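Local structure of amidohydrolase (4DZH) at residues W99-Q102 and H103-V107; A109-G113 and P114-A118; W441-R444 and I445-V448. The protein probably deaminates adenosine-type nucleosides such as 5'-methylthioadenosine, as a zinc-dependent TIM-barrel hydrolase of the amidohydrolase superfamily. All coordinates share one frame; numbering follows the deposited sequence. Where two conformers were deposited one is given.

Contact 1: residues W99-Q102 and H103-V107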
ATOM      1  N   TRP A  99      21.174   3.677   9.895  1.00 38.34           N
ATOM      2  CA  TRP A  99      19.836   4.090  10.330  1.00 35.62           C
ATOM      3  C   TRP A  99      19.795   4.174  11.851  1.00 37.04           C
ATOM      4  O   TRP A  99      19.466   5.221  12.419  1.00 35.89           O
ATOM      5  CB  TRP A  99      18.790   3.085   9.796  1.00 35.63           C
ATOM      6  CG  TRP A  99      17.345   3.355  10.076  1.00 34.03           C
ATOM      7  CD1 TRP A  99      16.567   4.356   9.553  1.00 34.80           C
ATOM      8  CD2 TRP A  99      16.475   2.573  10.906  1.00 31.36           C
ATOM      9  NE1 TRP A  99      15.274   4.250  10.021  1.00 33.34           N
ATOM     10  CE2 TRP A  99      15.193   3.172  10.861  1.00 26.59           C
ATOM     11  CE3 TRP A  99      16.659   1.441  11.699  1.00 33.08           C
ATOM     12  CZ2 TRP A  99      14.114   2.683  11.582  1.00 29.29           C
ATOM     13  CZ3 TRP A  99      15.579   0.951  12.419  1.00 30.66           C
ATOM     14  CH2 TRP A  99      14.315   1.566  12.344  1.00 32.12           C
ATOM     15  N   LEU A 100      20.162   3.078  12.504  1.00 36.91           N
ATOM     16  CA  LEU A 100      20.102   3.004  13.965  1.00 36.97           C
ATOM     17  C   LEU A 100      21.143   3.884  14.643  1.00 38.31           C
ATOM     18  O   LEU A 100      20.804   4.819  15.379  1.00 36.75           O
ATOM     19  CB  LEU A 100      20.305   1.571  14.419  1.00 37.44           C
ATOM     20  CG  LEU A 100      19.120   0.685  14.069  1.00 40.27           C
ATOM     21  CD1 LEU A 100      19.489  -0.781  14.144  1.00 42.84           C
ATOM     22  CD2 LEU A 100      17.966   1.002  15.017  1.00 42.11           C
ATOM     23  N   GLN A 101      22.411   3.578  14.387  1.00 40.87           N
ATOM     24  CA  GLN A 101      23.498   4.178  15.147  1.00 40.84           C
ATOM     25  C   GLN A 101      23.652   5.677  14.910  1.00 40.42           C
ATOM     26  O   GLN A 101      24.039   6.422  15.816  1.00 41.62           O
ATOM     27  CB  GLN A 101      24.832   3.489  14.840  1.00 44.88           C
ATOM     28  CG  GLN A 101      24.908   2.036  15.262  1.00 48.73           C
ATOM     29  CD  GLN A 101      26.306   1.471  15.108  1.00 55.29           C
ATOM     30  OE1 GLN A 101      27.202   2.131  14.568  1.00 57.52           O
ATOM     31  NE2 GLN A 101      26.507   0.243  15.589  1.00 57.90           N
ATOM     32  N   GLN A 102      23.384   6.119  13.692  1.00 37.56           N
ATOM     33  CA  GLN A 102      23.710   7.486  13.333  1.00 39.05           C
ATOM     34  C   GLN A 102      22.475   8.363  13.264  1.00 38.66           C
ATOM     35  O   GLN A 102      22.572   9.595  13.155  1.00 40.89           O
ATOM     36  CB  GLN A 102      24.517   7.530  12.027  1.00 44.36           C
ATOM     37  CG  GLN A 102      26.050   7.553  12.252  1.00 50.95           C
ATOM     38  CD  GLN A 102      26.751   6.254  11.855  1.00 57.37           C
ATOM     39  OE1 GLN A 102      26.777   5.875  10.676  1.00 59.45           O
ATOM     40  NE2 GLN A 102      27.353   5.582  12.840  1.00 59.62           N
ATOM     41  N   HIS A 103      21.303   7.742  13.384  1.00 34.87           N
ATOM     42  CA  HIS A 103      20.072   8.502  13.295  1.00 32.85           C
ATOM     43  C   HIS A 103      19.061   8.166  14.397  1.00 32.78           C
ATOM     44  O   HIS A 103      18.733   9.038  15.217  1.00 34.11           O
ATOM     45  CB  HIS A 103      19.438   8.366  11.889  1.00 33.20           C
ATOM     46  CG  HIS A 103      20.288   8.933  10.788  1.00 37.50           C
ATOM     47  ND1 HIS A 103      21.336   8.235  10.222  1.00 41.86           N
ATOM     48  CD2 HIS A 103      20.254  10.135  10.160  1.00 38.93           C
ATOM     49  CE1 HIS A 103      21.905   8.976   9.285  1.00 43.83           C
ATOM     50  NE2 HIS A 103      21.265  10.132   9.225  1.00 43.53           N
ATOM     51  N   ILE A 104      18.571   6.923  14.431  1.00 31.02           N
ATOM     52  CA  ILE A 104      17.488   6.583  15.365  1.00 31.18           C
ATOM     53  C   ILE A 104      17.906   6.663  16.846  1.00 32.39           C
ATOM     54  O   ILE A 104      17.295   7.405  17.628  1.00 31.81           O
ATOM     55  CB  ILE A 104      16.856   5.195  15.072  1.00 30.88           C
ATOM     56  CG1 ILE A 104      16.221   5.156  13.676  1.00 31.66           C
ATOM     57  CG2 ILE A 104      15.791   4.858  16.132  1.00 32.11           C
ATOM     58  CD1 ILE A 104      15.193   6.217  13.463  1.00 30.49           C
ATOM     59  N   TRP A 105      18.937   5.912  17.233  1.00 33.09           N
ATOM     60  CA  TRP A 105      19.395   5.956  18.637  1.00 37.08           C
ATOM     61  C   TRP A 105      19.797   7.361  19.112  1.00 35.58           C
ATOM     62  O   TRP A 105      19.350   7.793  20.168  1.00 31.61           O
ATOM     63  CB  TRP A 105      20.517   4.959  18.915  1.00 43.75           C
ATOM     64  CG  TRP A 105      20.141   3.525  18.681  1.00 52.21           C
ATOM     65  CD1 TRP A 105      18.876   2.984  18.692  1.00 55.89           C
ATOM     66  CD2 TRP A 105      21.036   2.446  18.375  1.00 55.33           C
ATOM     67  NE1 TRP A 105      18.939   1.631  18.417  1.00 57.21           N
ATOM     68  CE2 TRP A 105      20.251   1.277  18.224  1.00 56.69           C
ATOM     69  CE3 TRP A 105      22.425   2.351  18.226  1.00 56.23           C
ATOM     70  CZ2 TRP A 105      20.814   0.031  17.926  1.00 55.75           C
ATOM     71  CZ3 TRP A 105      22.980   1.112  17.929  1.00 56.19           C
ATOM     72  CH2 TRP A 105      22.170  -0.030  17.781  1.00 56.03           C
ATOM     73  N   PRO A 106      20.621   8.092  18.333  1.00 35.41           N
ATOM     74  CA  PRO A 106      20.966   9.436  18.829  1.00 33.70           C
ATOM     75  C   PRO A 106      19.774  10.398  18.926  1.00 33.31           C
ATOM     76  O   PRO A 106      19.737  11.233  19.836  1.00 32.02           O
ATOM     77  CB  PRO A 106      21.967   9.958  17.789  1.00 35.50           C
ATOM     78  CG  PRO A 106      22.472   8.727  17.092  1.00 36.54           C
ATOM     79  CD  PRO A 106      21.349   7.753  17.094  1.00 34.83           C
ATOM     80  N   VAL A 107      18.812  10.304  18.014  1.00 31.15           N
ATOM     81  CA  VAL A 107      17.632  11.141  18.158  1.00 30.18           C
ATOM     82  C   VAL A 107      16.813  10.719  19.374  1.00 29.89           C
ATOM     83  O   VAL A 107      16.410  11.567  20.173  1.00 31.03           O
ATOM     84  CB  VAL A 107      16.765  11.166  16.888  1.00 31.14           C
ATOM     85  CG1 VAL A 107      15.461  11.870  17.167  1.00 34.11           C
ATOM     86  CG2 VAL A 107      17.499  11.893  15.814  1.00 30.86           C
TER
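Leu100 and Trp105 meet across one wide turn of helix 96-111, five residues apart. From its CB outward, Leu100 lies against the indole. CB sits over one face of the six-membered ring, 3.9 Å from its centroid and 15° off the normal, a CH-pi contact. Beyond CG the branches part: with CG beside the backbone N (chi1 -70°), CD2 comes within 3.6 Å of Trp105 NE1, while CD1 lies 4.1 Å from Trp105 CZ2. Gln101 runs beside the same ring, its CG 3.4 Å from Trp105 CZ3.

Ile104 repeats the theme on Trp99: its CG1 covers a face of the five-membered ring, 3.8 Å from the centroid. The backbone explains the spacing. Ile104 N donates to Trp99 O at 2.8 Å, and Trp105 N to Leu100 O at 2.8 Å, both i to i+5 bonds of a pi-type turn. Pro106 has no N-H to give and kinks the helix. The side chain of Trp99 also comes to about 5 Å from a bound zinc ion, next to Ser320. Aliphatic carbons on indole faces thus give weak, uncharged cohesion, and the wide turn sets which residues pair.

Contact 2: residues A109-G113 and P114-A118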
ATOM      1  N   ALA A 109      17.828   9.213  22.031  1.00 31.29           N
ATOM      2  CA  ALA A 109      18.594   9.573  23.220  1.00 31.77           C
ATOM      3  C   ALA A 109      18.330  11.034  23.576  1.00 32.29           C
ATOM      4  O   ALA A 109      18.244  11.402  24.758  1.00 32.69           O
ATOM      5  CB  ALA A 109      20.073   9.350  22.972  1.00 32.00           C
ATOM      6  N   ALA A 110      18.173  11.857  22.550  1.00 29.14           N
ATOM      7  CA  ALA A 110      18.025  13.282  22.754  1.00 29.13           C
ATOM      8  C   ALA A 110      16.609  13.662  23.157  1.00 31.08           C
ATOM      9  O   ALA A 110      16.412  14.647  23.850  1.00 37.16           O
ATOM     10  CB  ALA A 110      18.446  14.036  21.501  1.00 27.79           C
ATOM     11  N   VAL A 111      15.618  12.883  22.727  1.00 29.44           N
ATOM     12  CA  VAL A 111      14.215  13.292  22.881  1.00 29.74           C
ATOM     13  C   VAL A 111      13.356  12.402  23.769  1.00 26.50           C
ATOM     14  O   VAL A 111      12.286  12.839  24.203  1.00 28.92           O
ATOM     15  CB  VAL A 111      13.472  13.415  21.508  1.00 38.05           C
ATOM     16  CG1 VAL A 111      14.186  14.382  20.572  1.00 37.81           C
ATOM     17  CG2 VAL A 111      13.265  12.023  20.849  1.00 31.89           C
ATOM     18  N   ILE A 112      13.770  11.166  24.031  1.00 23.66           N
ATOM     19  CA  ILE A 112      12.910  10.267  24.808  1.00 26.75           C
ATOM     20  C   ILE A 112      12.646  10.803  26.232  1.00 29.71           C
ATOM     21  O   ILE A 112      13.554  11.239  26.942  1.00 35.88           O
ATOM     22  CB  ILE A 112      13.410   8.787  24.833  1.00 34.97           C
ATOM     23  CG1 ILE A 112      13.081   8.074  23.515  1.00 35.33           C
ATOM     24  CG2 ILE A 112      12.700   7.991  25.893  1.00 37.21           C
ATOM     25  CD1 ILE A 112      13.433   6.566  23.525  1.00 38.63           C
ATOM     26  N   GLY A 113      11.374  10.781  26.611  1.00 25.25           N
ATOM     27  CA  GLY A 113      10.946  11.195  27.946  1.00 26.91           C
ATOM     28  C   GLY A 113       9.428  11.152  27.950  1.00 24.18           C
ATOM     29  O   GLY A 113       8.793  10.798  26.938  1.00 24.66           O
ATOM     30  N   PRO A 114       8.810  11.537  29.073  1.00 25.46           N
ATOM     31  CA  PRO A 114       7.351  11.370  29.101  1.00 24.53           C
ATOM     32  C   PRO A 114       6.568  12.216  28.107  1.00 26.54           C
ATOM     33  O   PRO A 114       5.537  11.766  27.606  1.00 23.86           O
ATOM     34  CB  PRO A 114       6.967  11.788  30.536  1.00 23.36           C
ATOM     35  CG  PRO A 114       8.195  11.711  31.300  1.00 24.45           C
ATOM     36  CD  PRO A 114       9.366  11.904  30.384  1.00 27.71           C
ATOM     37  N   GLU A 115       7.033  13.431  27.814  0.53 24.44           N
ATOM     38  CA  GLU A 115       6.306  14.295  26.887  0.53 24.43           C
ATOM     39  C   GLU A 115       6.355  13.724  25.478  0.53 22.25           C
ATOM     40  O   GLU A 115       5.340  13.671  24.780  0.53 22.19           O
ATOM     41  CB  GLU A 115       6.877  15.719  26.883  0.53 27.25           C
ATOM     42  CG  GLU A 115       6.695  16.447  28.198  0.53 30.13           C
ATOM     43  CD  GLU A 115       5.252  16.815  28.469  0.53 30.32           C
ATOM     44  OE1 GLU A 115       4.565  17.317  27.545  0.53 31.37           O
ATOM     45  OE2 GLU A 115       4.805  16.608  29.623  0.53 34.19           O
ATOM     46  N   PHE A 116       7.550  13.328  25.060  1.00 23.32           N
ATOM     47  CA  PHE A 116       7.733  12.784  23.723  1.00 26.08           C
ATOM     48  C   PHE A 116       6.858  11.533  23.548  1.00 21.73           C
ATOM     49  O   PHE A 116       6.153  11.359  22.541  1.00 19.54           O
ATOM     50  CB  PHE A 116       9.208  12.462  23.510  1.00 22.14           C
ATOM     51  CG  PHE A 116       9.497  11.732  22.203  1.00 19.80           C
ATOM     52  CD1 PHE A 116       9.606  12.431  21.005  1.00 21.53           C
ATOM     53  CD2 PHE A 116       9.651  10.351  22.198  1.00 22.68           C
ATOM     54  CE1 PHE A 116       9.860  11.760  19.801  1.00 23.00           C
ATOM     55  CE2 PHE A 116       9.931   9.664  20.988  1.00 22.90           C
ATOM     56  CZ  PHE A 116      10.033  10.372  19.803  1.00 22.09           C
ATOM     57  N   VAL A 117       6.900  10.671  24.551  1.00 21.31           N
ATOM     58  CA  VAL A 117       6.133   9.444  24.459  1.00 18.14           C
ATOM     59  C   VAL A 117       4.638   9.723  24.475  1.00 18.84           C
ATOM     60  O   VAL A 117       3.866   9.115  23.727  1.00 17.55           O
ATOM     61  CB  VAL A 117       6.572   8.489  25.542  1.00 17.80           C
ATOM     62  CG1 VAL A 117       5.622   7.317  25.679  1.00 18.14           C
ATOM     63  CG2 VAL A 117       7.975   8.023  25.254  1.00 19.65           C
ATOM     64  N   ALA A 118       4.194  10.652  25.317  1.00 18.54           N
ATOM     65  CA  ALA A 118       2.777  10.964  25.308  1.00 17.76           C
ATOM     66  C   ALA A 118       2.311  11.578  23.981  1.00 17.41           C
ATOM     67  O   ALA A 118       1.243  11.215  23.478  1.00 17.09           O
ATOM     68  CB  ALA A 118       2.396  11.886  26.492  1.00 17.98           C
TER
HETATM   69  O   HOH W   1      10.051  13.973  26.309  1.00 34.77           O
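Phe116 and Val111 face each other across the corner where helix 96-111 ends and helix 114-130 begins. Gly113, at the N-cap position, is fully extended in backbone, with a phi of 175° that glycine adopts more readily than other residues.

Pro114 opens the second helix. Its ring restricts phi to a value compatible with a helix, and the N-H it lacks would have found no preceding turn to bond with, so proline suits a first helical position. Glu115 comes next; it is exposed, and its side chain takes no real part. Phe116 then carries the contact. Its CG is anti to the backbone N (chi1 173°), which brings the ring under Val111. Val111 CG2 stands over the ring centre, 3.6 Å from the centroid and 14° off the normal, a CH-pi contact in which a compact branched residue presents one methyl to a flat face. Ile112 CG1 approaches Phe116 CD2 more loosely, at 4.3 Å. A water joins the backbones: it donates to Val111 O at 3.3 Å and accepts from Phe116 N at 2.9 Å. Val117 N closes the first turn on Gly113 O at 3.0 Å, and Val117 CG2 lies 3.3 Å from that same Gly113 O.

Around the corner, Pro114, Val117 and Ala118 pack on helix 143-152, Ile112 rests on the loop residues Tyr140 to Phe142 after strand 133-139, and the Phe116 ring meets Trp441 of helix 431-447 edge-to-face.

Contact 3: residues W441-R444 and I445-V448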
ATOM      1  N   TRP A 441       7.896  19.132  17.357  1.00 24.96           N
ATOM      2  CA  TRP A 441       8.834  18.031  17.470  1.00 27.70           C
ATOM      3  C   TRP A 441       9.770  17.940  16.263  1.00 22.05           C
ATOM      4  O   TRP A 441      10.948  17.554  16.397  1.00 25.57           O
ATOM      5  CB  TRP A 441       8.064  16.728  17.666  1.00 30.38           C
ATOM      6  CG  TRP A 441       7.638  16.581  19.099  1.00 26.33           C
ATOM      7  CD1 TRP A 441       6.368  16.655  19.611  1.00 27.03           C
ATOM      8  CD2 TRP A 441       8.516  16.391  20.198  1.00 24.85           C
ATOM      9  NE1 TRP A 441       6.414  16.483  20.991  1.00 22.81           N
ATOM     10  CE2 TRP A 441       7.722  16.313  21.364  1.00 24.54           C
ATOM     11  CE3 TRP A 441       9.907  16.260  20.312  1.00 27.38           C
ATOM     12  CZ2 TRP A 441       8.274  16.118  22.619  1.00 25.28           C
ATOM     13  CZ3 TRP A 441      10.459  16.058  21.556  1.00 27.30           C
ATOM     14  CH2 TRP A 441       9.642  15.991  22.700  1.00 24.50           C
ATOM     15  N   ARG A 442       9.240  18.299  15.105  1.00 25.63           N
ATOM     16  CA  ARG A 442      10.020  18.306  13.867  1.00 27.23           C
ATOM     17  C   ARG A 442      11.209  19.256  14.020  1.00 26.28           C
ATOM     18  O   ARG A 442      12.349  18.894  13.743  1.00 28.57           O
ATOM     19  CB  ARG A 442       9.131  18.742  12.705  1.00 25.90           C
ATOM     20  CG  ARG A 442       9.605  18.268  11.337  1.00 31.54           C
ATOM     21  CD  ARG A 442      10.670  19.185  10.845  1.00 31.18           C
ATOM     22  NE  ARG A 442      10.190  20.556  10.877  1.00 34.03           N
ATOM     23  CZ  ARG A 442       9.445  21.084   9.911  1.00 39.07           C
ATOM     24  NH1 ARG A 442       9.046  22.352   9.982  1.00 44.97           N
ATOM     25  NH2 ARG A 442       9.119  20.340   8.852  1.00 37.79           N
ATOM     26  N   ASP A 443      10.936  20.443  14.538  1.00 28.21           N
ATOM     27  CA  ASP A 443      11.993  21.442  14.822  1.00 33.32           C
ATOM     28  C   ASP A 443      13.040  21.025  15.885  1.00 31.83           C
ATOM     29  O   ASP A 443      14.246  21.277  15.729  1.00 31.63           O
ATOM     30  CB  ASP A 443      11.361  22.763  15.227  1.00 32.89           C
ATOM     31  CG  ASP A 443      10.515  23.386  14.111  1.00 35.59           C
ATOM     32  OD1 ASP A 443      10.720  23.085  12.895  1.00 35.33           O
ATOM     33  OD2 ASP A 443       9.638  24.191  14.458  1.00 37.91           O
ATOM     34  N   ARG A 444      12.580  20.377  16.954  1.00 30.19           N
ATOM     35  CA  ARG A 444      13.475  19.912  18.006  1.00 28.83           C
ATOM     36  C   ARG A 444      14.418  18.869  17.507  1.00 31.81           C
ATOM     37  O   ARG A 444      15.615  18.919  17.800  1.00 34.89           O
ATOM     38  CB  ARG A 444      12.670  19.308  19.154  1.00 27.24           C
ATOM     39  CG  ARG A 444      11.954  20.329  19.945  1.00 28.87           C
ATOM     40  CD  ARG A 444      11.382  19.711  21.180  1.00 28.25           C
ATOM     41  NE  ARG A 444      10.845  20.747  22.065  1.00 27.98           N
ATOM     42  CZ  ARG A 444      10.108  20.476  23.131  1.00 28.36           C
ATOM     43  NH1 ARG A 444       9.841  19.218  23.459  1.00 29.23           N
ATOM     44  NH2 ARG A 444       9.635  21.467  23.861  1.00 25.09           N
ATOM     45  N   ILE A 445      13.872  17.909  16.746  1.00 26.96           N
ATOM     46  CA  ILE A 445      14.681  16.842  16.204  1.00 30.52           C
ATOM     47  C   ILE A 445      15.729  17.421  15.237  1.00 33.70           C
ATOM     48  O   ILE A 445      16.890  16.957  15.188  1.00 37.31           O
ATOM     49  CB  ILE A 445      13.750  15.760  15.553  1.00 29.60           C
ATOM     50  CG1 ILE A 445      12.923  15.069  16.660  1.00 28.73           C
ATOM     51  CG2 ILE A 445      14.538  14.756  14.724  1.00 29.83           C
ATOM     52  CD1 ILE A 445      11.506  14.611  16.230  1.00 26.70           C
ATOM     53  N   ARG A 446      15.323  18.442  14.482  1.00 35.65           N
ATOM     54  CA  ARG A 446      16.201  19.071  13.482  1.00 37.86           C
ATOM     55  C   ARG A 446      17.519  19.576  14.086  1.00 41.29           C
ATOM     56  O   ARG A 446      18.578  19.503  13.464  1.00 43.61           O
ATOM     57  CB  ARG A 446      15.464  20.196  12.745  1.00 38.28           C
ATOM     58  CG  ARG A 446      14.710  19.697  11.524  1.00 38.84           C
ATOM     59  CD  ARG A 446      14.133  20.832  10.671  1.00 42.45           C
ATOM     60  NE  ARG A 446      13.484  20.304   9.464  1.00 44.51           N
ATOM     61  CZ  ARG A 446      12.612  20.980   8.722  1.00 46.66           C
ATOM     62  NH1 ARG A 446      12.079  20.410   7.646  1.00 49.09           N
ATOM     63  NH2 ARG A 446      12.269  22.222   9.054  1.00 46.97           N
ATOM     64  N   THR A 447      17.451  20.046  15.318  1.00 40.23           N
ATOM     65  CA  THR A 447      18.632  20.557  16.008  1.00 38.15           C
ATOM     66  C   THR A 447      19.606  19.466  16.531  1.00 45.87           C
ATOM     67  O   THR A 447      20.792  19.734  16.735  1.00 47.63           O
ATOM     68  CB  THR A 447      18.192  21.443  17.168  1.00 34.20           C
ATOM     69  OG1 THR A 447      17.636  20.599  18.196  1.00 37.47           O
ATOM     70  CG2 THR A 447      17.124  22.439  16.660  1.00 27.69           C
ATOM     71  N   VAL A 448      19.119  18.246  16.724  1.00 44.53           N
ATOM     72  CA  VAL A 448      19.922  17.193  17.369  1.00 47.83           C
ATOM     73  C   VAL A 448      21.291  16.884  16.730  1.00 51.24           C
ATOM     74  O   VAL A 448      21.388  16.355  15.620  1.00 52.85           O
ATOM     75  CB  VAL A 448      19.097  15.887  17.572  1.00 44.15           C
ATOM     76  CG1 VAL A 448      19.984  14.736  18.075  1.00 43.74           C
ATOM     77  CG2 VAL A 448      17.960  16.155  18.533  1.00 42.07           C
TER
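Thr447 OG1 gives a bond of 2.7 Å to Arg444 O, which Thr447 N also reaches, so a threonine hydroxyl adds a second bond to that carbonyl at the end of helix 431-447. This is the C-terminal helix of the modelled chain, at the interface with the second subunit of this TIM-barrel hydrolase. One turn back, Arg442 NE donates to Asp443 OD1 at 3.3 Å as a salt bridge, with the oxygen in the guanidinium plane. Arg442 NH2 donates to Leu394 O of the second subunit.

Arg442 and Arg446 stack their guanidinium groups, the planes 8° apart and the centres separated by 3.4 Å. Arg442 bends at chi2 and chi3 (-82° and -54°) to bring its head over that of the extended Arg446. The like charges are probably eased by Asp443, whose OD1 lies 4.2 Å from Arg446 NH2, out of its plane.

Deeper in, Ile445 packs on Val107, on loop residues Leu87 and Val90 and on His395 of the second subunit, an apolar side chain suited to a helix face buried partly by the dimer. Trp441 NE1 bonds to Asp119 OD2; Arg444 NH1 sits 3.3 Å above the indole plane of Trp441, offset toward the rim.

Along the chain the three contacts come in series, and they gather on the same side of the chain's centre. Contacts 1 and 2 share helix 96-111: contact 1 occupies its middle, and contact 2 the corner at its end that leads into helix 114-130. Their centres are 15 Å apart. Contact 3, on helix 431-447, returns to them from the far end of the sequence, 14 Å from contact 1 and 12 Å from contact 2. Ala110 CB lies 3.7 Å from Val448 CG2, and Val111 CB 4.0 Å from Trp441 CZ3. The C-terminal helix thus packs against both earlier helices, joining a region whose Trp99 end approaches the zinc site to one bordering the second subunit.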